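Local coordinates for protein sulfhydryl oxidase 1 (Homo sapiens, PDB 3LLK) that catalyses the oxidation of thiols to disulfides with oxygen as electron acceptor, using a bound flavin-adenine dinucleotide, at residues G156-H159 with Y160-C164; L27-E30 with V31-P35; R41-A44 with L45-V49. One frame throughout, in Å; residues are numbered along the deposited sequence.

How the contacts relate
All three contacts are local ones along helices, and they meet on one side of the chain's centre. Each mixes buried and more exposed residues. Contact 1 lies toward the end of helix 150-161, beside the flavin, and is nearest the middle, its centre about 11 Å from that of the chain. Contact 2 ends helix 16-30, and contact 3 lies within helix 39-55. Their chemistry differs. Rings dominate contact 1. Contact 2 rests on a helix-ending turn and the buried Glu30 carboxylate, contact 3 on regular backbone bonds and lysine chains. Glu30 joins contacts 1 and 2. Arg41 joins contact 3 to both others, through Tyr160 O and the Phe34 ring.

Contact 1 of 3, residues G156-H159 with Y160-C164; sequences GYVH and YFFGC. With FAD (flavin-adenine dinucleotide), chain D.
Phe161 CB sits over one face of the Tyr157 ring, 3.9 Å from the ring centroid, in a CH-pi contact. The ring planes differ by only 17°, yet the rings are offset, with little of one over the other. Tyr157 CG is anti to its own N (chi1 -179°), which brings CE1 back to 3.5 Å from Phe161 CB. Next to this pair, His159 ND1 lies over one face of the Tyr160 ring, offset toward the rim and 3.7 Å from Tyr160 CE2. These two side chains run side by side, with their rings oblique to each other. Phe162 turns away from the Phe161 side chain, and its CE2 comes to 3.7 Å from FAD C8. The backbone underneath belongs to the C-terminal part of helix 150-161. Tyr160 N bonds to Gly156 O at 3.1 Å and Phe161 N to Tyr157 O at 2.8 Å. Phe162 N makes only weak bonds, to Tyr157 O and Val158 O. A water lies within bonding distance of His159 O and Phe162 O and probably bridges them. Farther out, Ala44 of helix 39-55 packs on the Tyr160 ring. With an alanine in place of Tyr160, the His159 imidazole would probably lose the ring beside it and be freer to turn, and Ala44 would lose its packing partner. Cys164, disulfide-bonded to Cys167, follows at the N-cap of the next helix. The turn thus joins aromatic packing to the flavin pocket and leads into a CXXC disulfide, consistent with the redox site of the Erv fold.

Contact 2 of 3, residues L27-E30 with V31-P35; sequences LRIE and VGRFP
The C-terminal end of helix 16-30 forms this contact: a wider pi-type turn at 27-30 passes into a 3-10 segment at 31-33. Arg33 N donates to Glu30 O at 3.2 Å, an i to i+3 bond. The N-H points well at the oxygen (164°), but the donor stands above the carbonyl plane and not on a lone pair. The Arg33 side chain then folds back over the turn. Its chain bends at chi2 (-76°), with CG 3.3 Å from Ile29 O. Ile29 and Arg33 lie side by side and point the same way, so that Ile29 CG2 comes to 3.4 Å from Arg33 NH2. Gly32 packs close to the helix end; a CB there would clash with Arg28 O. Val31 CB rests 3.9 Å from Leu27 O. The buried Glu30 carboxylate reaches to the end of helix 150-161 and the loop after it. There OE1 binds Tyr157 OH and OE2 binds Gly163 N, which fixes its rotation. The Phe34 ring has Val31 O at its edge, in plane, and forms a cation-pi contact with Arg41. One water links the two segments: it donates to Glu30 OE2 at 2.8 Å and accepts a weak bond from Arg33 NE at 3.5 Å.

Contact 3 of 3, residues R41-A44 with L45-V49; sequences RLVA and LKKFV
Lys46 has CG anti to its carbonyl carbon (chi1 -65°) and is extended from there on, which carries CE back along the helix to Leu42. Lys47 follows the same course (chi1 -75°) and reaches Val43. The two pairs meet differently. Leu42 lies at an angle across the lysine chain, and its CG is 3.7 Å from Lys46 CE, with CD1 equally near. Leu42 CD2 is the branch that comes nearest the amine, 4.2 Å from Lys46 NZ. Val43 and Lys47 run side by side and point the same way, and Val43 CG1 is 3.7 Å from Lys47 CE. In both cases methylenes of the lysine, not the amine, carry most of the touching. The first methylenes also lie against the carbonyls of the previous turn: Lys46 CG is 3.3 Å from Leu42 O, and Lys47 CG is 3.5 Å from Val43 O. Four i to i+4 backbone bonds hold the turns together, from Leu45 N to Arg41 O at one end to Phe48 N to Ala44 O at the other, as in a regular alpha-helix. Other side chains tie helix 39-55 to its neighbours. Arg41 NE binds Tyr160 O, Leu45 packs on Phe161 and Phe48 meets the Tyr157 ring. Lys46 NZ makes a weak bond to Gln76 O. This part of the helix is therefore two-sided: Ala44, Leu45 and Phe48 are buried against neighbouring helices, while exposed Lys47 packs its aliphatic part on Val43 and keeps its charged end at the surface.

Contact 1 of 3, residues G156-H159 with Y160-C164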
loop_
_atom_site.group_PDB
_atom_site.type_symbol
_atom_site.label_atom_id
_atom_site.label_comp_id
_atom_site.label_asym_id
_atom_site.label_seq_id
_atom_site.Cartn_x
_atom_site.Cartn_y
_atom_site.Cartn_z
ATOM N N GLY A 156 2.144 -7.561 8.170
ATOM C CA GLY A 156 3.388 -8.300 8.124
ATOM C C GLY A 156 4.462 -7.542 7.367
ATOM O O GLY A 156 5.616 -7.504 7.801
ATOM N N TYR A 157 4.089 -6.932 6.241
ATOM C CA TYR A 157 5.056 -6.191 5.441
ATOM C C TYR A 157 5.592 -4.974 6.180
ATOM O O TYR A 157 6.790 -4.716 6.189
ATOM C CB TYR A 157 4.454 -5.709 4.111
ATOM C CG TYR A 157 5.483 -4.963 3.277
ATOM C CD1 TYR A 157 6.390 -5.656 2.473
ATOM C CD2 TYR A 157 5.629 -3.582 3.387
ATOM C CE1 TYR A 157 7.425 -4.993 1.807
ATOM C CE2 TYR A 157 6.661 -2.912 2.728
ATOM C CZ TYR A 157 7.556 -3.626 1.942
ATOM O OH TYR A 157 8.602 -2.974 1.321
ATOM N N VAL A 158 4.688 -4.207 6.773
ATOM C CA VAL A 158 5.071 -3.012 7.513
ATOM C C VAL A 158 6.068 -3.353 8.626
ATOM O O VAL A 158 7.118 -2.720 8.760
ATOM C CB VAL A 158 3.816 -2.340 8.115
ATOM C CG1 VAL A 158 4.211 -1.237 9.083
ATOM C CG2 VAL A 158 2.949 -1.769 6.971
ATOM N N HIS A 159 5.735 -4.372 9.405
ATOM C CA HIS A 159 6.583 -4.794 10.513
ATOM C C HIS A 159 7.985 -5.223 10.079
ATOM O O HIS A 159 8.988 -4.708 10.578
ATOM C CB HIS A 159 5.923 -5.957 11.262
ATOM C CG HIS A 159 6.664 -6.381 12.496
ATOM N ND1 HIS A 159 6.494 -7.619 13.078
ATOM C CD2 HIS A 159 7.569 -5.726 13.264
ATOM C CE1 HIS A 159 7.262 -7.710 14.149
ATOM N NE2 HIS A 159 7.924 -6.575 14.285
ATOM N N TYR A 160 8.050 -6.155 9.136
ATOM C CA TYR A 160 9.332 -6.691 8.685
ATOM C C TYR A 160 10.128 -5.988 7.585
ATOM O O TYR A 160 11.314 -6.277 7.417
ATOM C CB TYR A 160 9.142 -8.153 8.302
ATOM C CG TYR A 160 8.868 -9.046 9.495
ATOM C CD1 TYR A 160 9.851 -9.262 10.468
ATOM C CD2 TYR A 160 7.618 -9.644 9.672
ATOM C CE1 TYR A 160 9.596 -10.046 11.587
ATOM C CE2 TYR A 160 7.354 -10.439 10.798
ATOM C CZ TYR A 160 8.349 -10.629 11.749
ATOM O OH TYR A 160 8.088 -11.377 12.875
ATOM N N PHE A 161 9.512 -5.079 6.834
ATOM C CA PHE A 161 10.254 -4.425 5.755
ATOM C C PHE A 161 10.172 -2.914 5.621
ATOM O O PHE A 161 11.061 -2.300 5.037
ATOM C CB PHE A 161 9.846 -5.016 4.399
ATOM C CG PHE A 161 10.286 -6.429 4.184
ATOM C CD1 PHE A 161 9.420 -7.484 4.427
ATOM C CD2 PHE A 161 11.564 -6.707 3.707
ATOM C CE1 PHE A 161 9.823 -8.802 4.191
ATOM C CE2 PHE A 161 11.974 -8.011 3.471
ATOM C CZ PHE A 161 11.102 -9.064 3.712
ATOM N N PHE A 162 9.115 -2.304 6.135
ATOM C CA PHE A 162 8.968 -0.870 5.965
ATOM C C PHE A 162 10.080 -0.031 6.575
ATOM O O PHE A 162 10.305 -0.053 7.783
ATOM C CB PHE A 162 7.604 -0.409 6.484
ATOM C CG PHE A 162 7.263 1.003 6.102
ATOM C CD1 PHE A 162 7.719 1.542 4.900
ATOM C CD2 PHE A 162 6.479 1.791 6.930
ATOM C CE1 PHE A 162 7.408 2.832 4.533
ATOM C CE2 PHE A 162 6.158 3.093 6.568
ATOM C CZ PHE A 162 6.625 3.615 5.368
ATOM N N GLY A 163 10.758 0.715 5.704
ATOM C CA GLY A 163 11.866 1.568 6.096
ATOM C C GLY A 163 11.686 2.338 7.387
ATOM O O GLY A 163 11.898 1.792 8.470
ATOM N N CYS A 164 11.299 3.606 7.281
ATOM C CA CYS A 164 11.113 4.437 8.469
ATOM C C CYS A 164 10.308 3.758 9.568
ATOM O O CYS A 164 9.079 3.771 9.559
ATOM C CB CYS A 164 10.477 5.789 8.102
ATOM S SG CYS A 164 9.064 5.791 6.944
HETATM P PA FAD D . -0.133 10.017 2.377
HETATM O O1A FAD D . 1.086 9.242 2.014
HETATM O O2A FAD D . -0.659 10.103 3.765
HETATM O O5B FAD D . -1.341 9.596 1.469
HETATM C C5B FAD D . -1.246 8.982 0.182
HETATM C C4B FAD D . -2.495 9.477 -0.500
HETATM O O4B FAD D . -3.515 8.497 -0.169
HETATM C C3B FAD D . -3.073 10.909 -0.516
HETATM O O3B FAD D . -2.464 11.822 -1.428
HETATM C C2B FAD D . -4.489 10.606 -0.712
HETATM O O2B FAD D . -4.903 10.509 -2.040
HETATM C C1B FAD D . -4.729 9.245 -0.041
HETATM N N9A FAD D . -5.177 9.192 1.315
HETATM C C8A FAD D . -5.031 10.079 2.415
HETATM N N7A FAD D . -5.611 9.729 3.515
HETATM C C5A FAD D . -6.208 8.528 3.154
HETATM C C6A FAD D . -7.031 7.672 3.910
HETATM N N6A FAD D . -7.399 7.926 5.173
HETATM N N1A FAD D . -7.547 6.526 3.336
HETATM C C2A FAD D . -7.356 6.203 2.026
HETATM N N3A FAD D . -6.540 7.052 1.265
HETATM C C4A FAD D . -5.987 8.213 1.892
HETATM N N1 FAD D . 5.310 9.432 8.846
HETATM C C2 FAD D . 5.730 10.106 9.973
HETATM O O2 FAD D . 6.342 11.171 9.790
HETATM N N3 FAD D . 5.343 9.436 11.127
HETATM C C4 FAD D . 4.619 8.223 11.240
HETATM O O4 FAD D . 4.387 7.721 12.389
HETATM C C4X FAD D . 4.248 7.627 10.052
HETATM N N5 FAD D . 3.607 6.346 10.051
HETATM C C5X FAD D . 3.299 5.616 8.872
HETATM C C6 FAD D . 2.775 4.316 9.010
HETATM C C7 FAD D . 2.447 3.600 7.824
HETATM C C7M FAD D . 1.885 2.196 8.051
HETATM C C8 FAD D . 2.636 4.173 6.531
HETATM C C8M FAD D . 2.319 3.595 5.167
HETATM C C9 FAD D . 3.191 5.450 6.436
HETATM C C9A FAD D . 3.596 6.225 7.554
HETATM N N10 FAD D . 4.178 7.586 7.696
HETATM C C10 FAD D . 4.602 8.253 8.816
HETATM C "C1'" FAD D . 4.204 8.364 6.498
HETATM C "C2'" FAD D . 3.022 9.228 6.176
HETATM O "O2'" FAD D . 1.788 8.561 6.544
HETATM C "C3'" FAD D . 2.863 9.714 4.768
HETATM O "O3'" FAD D . 2.880 8.612 3.869
HETATM C "C4'" FAD D . 3.744 10.835 4.243
HETATM O "O4'" FAD D . 3.922 11.870 5.255
HETATM C "C5'" FAD D . 3.413 11.426 2.942
HETATM O "O5'" FAD D . 2.151 12.081 3.095
HETATM P P FAD D . 1.234 12.531 1.926
HETATM O O1P FAD D . 0.715 13.818 2.393
HETATM O O2P FAD D . 1.932 12.566 0.614
HETATM O O3P FAD D . 0.014 11.490 1.784
HETATM O O HOH W 1 9.841 -2.070 9.899
#

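Contact 2 of 3, residues L27-E30 with V31-P35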
loop_
_atom_site.group_PDB
_atom_site.type_symbol
_atom_site.label_atom_id
_atom_site.label_comp_id
_atom_site.label_asym_id
_atom_site.label_seq_id
_atom_site.Cartn_x
_atom_site.Cartn_y
_atom_site.Cartn_z
ATOM N N LEU A 27 10.693 -4.217 -3.853
ATOM C CA LEU A 27 11.559 -5.320 -4.237
ATOM C C LEU A 27 13.056 -5.026 -4.311
ATOM O O LEU A 27 13.860 -5.867 -3.925
ATOM C CB LEU A 27 11.088 -5.897 -5.577
ATOM C CG LEU A 27 9.650 -6.447 -5.631
ATOM C CD1 LEU A 27 9.231 -6.627 -7.089
ATOM C CD2 LEU A 27 9.553 -7.768 -4.882
ATOM N N ARG A 28 13.424 -3.849 -4.806
ATOM C CA ARG A 28 14.828 -3.478 -4.958
ATOM C C ARG A 28 15.436 -2.729 -3.771
ATOM O O ARG A 28 16.645 -2.829 -3.525
ATOM C CB ARG A 28 15.013 -2.620 -6.221
ATOM C CG ARG A 28 14.592 -3.286 -7.523
ATOM C CD ARG A 28 15.529 -4.416 -7.871
ATOM N NE ARG A 28 15.359 -4.886 -9.243
ATOM C CZ ARG A 28 16.088 -5.858 -9.784
ATOM N NH1 ARG A 28 17.030 -6.461 -9.067
ATOM N NH2 ARG A 28 15.892 -6.222 -11.042
ATOM N N ILE A 29 14.618 -1.972 -3.042
ATOM C CA ILE A 29 15.143 -1.212 -1.915
ATOM C C ILE A 29 14.787 -1.788 -0.547
ATOM O O ILE A 29 15.658 -2.280 0.164
ATOM C CB ILE A 29 14.672 0.258 -1.963
ATOM C CG1 ILE A 29 15.074 0.893 -3.298
ATOM C CG2 ILE A 29 15.281 1.040 -0.808
ATOM C CD1 ILE A 29 16.563 0.972 -3.526
ATOM N N GLU A 30 13.510 -1.745 -0.182
ATOM C CA GLU A 30 13.108 -2.240 1.131
ATOM C C GLU A 30 13.492 -3.690 1.406
ATOM O O GLU A 30 14.093 -3.993 2.447
ATOM C CB GLU A 30 11.607 -2.054 1.333
ATOM C CG GLU A 30 11.160 -0.620 1.165
ATOM C CD GLU A 30 10.293 -0.154 2.309
ATOM O OE1 GLU A 30 9.218 -0.751 2.516
ATOM O OE2 GLU A 30 10.691 0.809 3.000
ATOM N N VAL A 31 13.137 -4.594 0.500
ATOM C CA VAL A 31 13.489 -5.998 0.711
ATOM C C VAL A 31 15.019 -6.148 0.644
ATOM O O VAL A 31 15.593 -7.043 1.262
ATOM C CB VAL A 31 12.854 -6.911 -0.357
ATOM C CG1 VAL A 31 13.326 -8.346 -0.162
ATOM C CG2 VAL A 31 11.331 -6.828 -0.278
ATOM N N GLY A 32 15.665 -5.256 -0.107
ATOM C CA GLY A 32 17.116 -5.300 -0.247
ATOM C C GLY A 32 17.934 -4.806 0.940
ATOM O O GLY A 32 19.161 -4.824 0.898
ATOM N N ARG A 33 17.267 -4.359 2.002
ATOM C CA ARG A 33 17.973 -3.875 3.188
ATOM C C ARG A 33 18.496 -5.048 4.018
ATOM O O ARG A 33 19.352 -4.874 4.880
ATOM C CB ARG A 33 17.030 -3.044 4.068
ATOM C CG ARG A 33 16.400 -1.829 3.389
ATOM C CD ARG A 33 17.389 -0.678 3.241
ATOM N NE ARG A 33 16.781 0.494 2.608
ATOM C CZ ARG A 33 17.416 1.645 2.390
ATOM N NH1 ARG A 33 18.683 1.787 2.753
ATOM N NH2 ARG A 33 16.786 2.657 1.803
ATOM N N PHE A 34 17.969 -6.239 3.755
ATOM C CA PHE A 34 18.344 -7.433 4.502
ATOM C C PHE A 34 19.180 -8.400 3.668
ATOM O O PHE A 34 18.677 -8.993 2.717
ATOM C CB PHE A 34 17.075 -8.130 4.990
ATOM C CG PHE A 34 16.160 -7.233 5.774
ATOM C CD1 PHE A 34 16.311 -7.087 7.150
ATOM C CD2 PHE A 34 15.162 -6.503 5.133
ATOM C CE1 PHE A 34 15.478 -6.225 7.878
ATOM C CE2 PHE A 34 14.326 -5.639 5.850
ATOM C CZ PHE A 34 14.485 -5.503 7.223
ATOM N N PRO A 35 20.464 -8.586 4.032
ATOM C CA PRO A 35 21.365 -9.493 3.302
ATOM C C PRO A 35 20.766 -10.885 3.196
ATOM O O PRO A 35 21.005 -11.605 2.226
ATOM C CB PRO A 35 22.643 -9.499 4.153
ATOM C CG PRO A 35 22.570 -8.208 4.925
ATOM C CD PRO A 35 21.108 -8.068 5.252
HETATM O O HOH W 2 13.418 0.171 3.404
#

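Contact 3 of 3, residues R41-A44 with L45-V49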
loop_
_atom_site.group_PDB
_atom_site.type_symbol
_atom_site.label_atom_id
_atom_site.label_comp_id
_atom_site.label_asym_id
_atom_site.label_seq_id
_atom_site.Cartn_x
_atom_site.Cartn_y
_atom_site.Cartn_z
ATOM N N ARG A 41 10.307 -12.975 8.610
ATOM C CA ARG A 41 10.459 -11.927 7.610
ATOM C C ARG A 41 10.217 -12.537 6.227
ATOM O O ARG A 41 9.529 -11.945 5.387
ATOM C CB ARG A 41 11.861 -11.310 7.668
ATOM C CG ARG A 41 12.199 -10.471 6.449
ATOM C CD ARG A 41 13.364 -9.516 6.691
ATOM N NE ARG A 41 13.053 -8.507 7.696
ATOM C CZ ARG A 41 13.449 -8.564 8.965
ATOM N NH1 ARG A 41 14.178 -9.587 9.393
ATOM N NH2 ARG A 41 13.129 -7.588 9.804
ATOM N N LEU A 42 10.787 -13.717 5.995
ATOM C CA LEU A 42 10.614 -14.395 4.719
ATOM C C LEU A 42 9.156 -14.812 4.562
ATOM O O LEU A 42 8.598 -14.712 3.475
ATOM C CB LEU A 42 11.532 -15.619 4.619
ATOM C CG LEU A 42 11.340 -16.495 3.370
ATOM C CD1 LEU A 42 11.483 -15.656 2.102
ATOM C CD2 LEU A 42 12.354 -17.639 3.381
ATOM N N VAL A 43 8.539 -15.272 5.646
ATOM C CA VAL A 43 7.133 -15.665 5.592
ATOM C C VAL A 43 6.294 -14.430 5.222
ATOM O O VAL A 43 5.404 -14.499 4.376
ATOM C CB VAL A 43 6.645 -16.217 6.961
ATOM C CG1 VAL A 43 5.143 -16.570 6.888
ATOM C CG2 VAL A 43 7.461 -17.456 7.343
ATOM N N ALA A 44 6.595 -13.302 5.855
ATOM C CA ALA A 44 5.874 -12.063 5.591
ATOM C C ALA A 44 6.023 -11.659 4.122
ATOM O O ALA A 44 5.058 -11.226 3.489
ATOM C CB ALA A 44 6.387 -10.944 6.515
ATOM N N LEU A 45 7.231 -11.813 3.579
ATOM C CA LEU A 45 7.490 -11.469 2.185
ATOM C C LEU A 45 6.659 -12.345 1.251
ATOM O O LEU A 45 6.059 -11.849 0.297
ATOM C CB LEU A 45 8.974 -11.636 1.857
ATOM C CG LEU A 45 9.393 -11.444 0.397
ATOM C CD1 LEU A 45 8.887 -10.111 -0.128
ATOM C CD2 LEU A 45 10.908 -11.496 0.287
ATOM N N LYS A 46 6.621 -13.646 1.535
ATOM C CA LYS A 46 5.874 -14.584 0.713
ATOM C C LYS A 46 4.372 -14.328 0.770
ATOM O O LYS A 46 3.681 -14.469 -0.235
ATOM C CB LYS A 46 6.170 -16.028 1.141
ATOM C CG LYS A 46 7.612 -16.459 0.910
ATOM C CD LYS A 46 7.824 -17.922 1.296
ATOM C CE LYS A 46 9.253 -18.371 1.013
ATOM N NZ LYS A 46 9.453 -19.814 1.331
ATOM N N LYS A 47 3.868 -13.950 1.938
ATOM C CA LYS A 47 2.440 -13.688 2.074
ATOM C C LYS A 47 2.071 -12.406 1.338
ATOM O O LYS A 47 1.008 -12.327 0.725
ATOM C CB LYS A 47 2.043 -13.579 3.550
ATOM C CG LYS A 47 1.977 -14.922 4.266
ATOM C CD LYS A 47 1.572 -14.781 5.721
ATOM C CE LYS A 47 1.512 -16.145 6.406
ATOM N NZ LYS A 47 1.321 -16.045 7.887
ATOM N N PHE A 48 2.947 -11.403 1.401
ATOM C CA PHE A 48 2.679 -10.134 0.727
ATOM C C PHE A 48 2.771 -10.289 -0.795
ATOM O O PHE A 48 1.957 -9.731 -1.521
ATOM C CB PHE A 48 3.657 -9.047 1.202
ATOM C CG PHE A 48 3.310 -7.667 0.718
ATOM C CD1 PHE A 48 2.206 -6.991 1.233
ATOM C CD2 PHE A 48 4.082 -7.044 -0.261
ATOM C CE1 PHE A 48 1.875 -5.711 0.779
ATOM C CE2 PHE A 48 3.758 -5.769 -0.717
ATOM C CZ PHE A 48 2.653 -5.100 -0.198
ATOM N N VAL A 49 3.765 -11.039 -1.271
ATOM C CA VAL A 49 3.919 -11.254 -2.708
ATOM C C VAL A 49 2.725 -12.061 -3.220
ATOM O O VAL A 49 2.252 -11.822 -4.327
ATOM C CB VAL A 49 5.248 -11.989 -3.047
ATOM C CG1 VAL A 49 5.273 -12.403 -4.498
ATOM C CG2 VAL A 49 6.424 -11.068 -2.772
#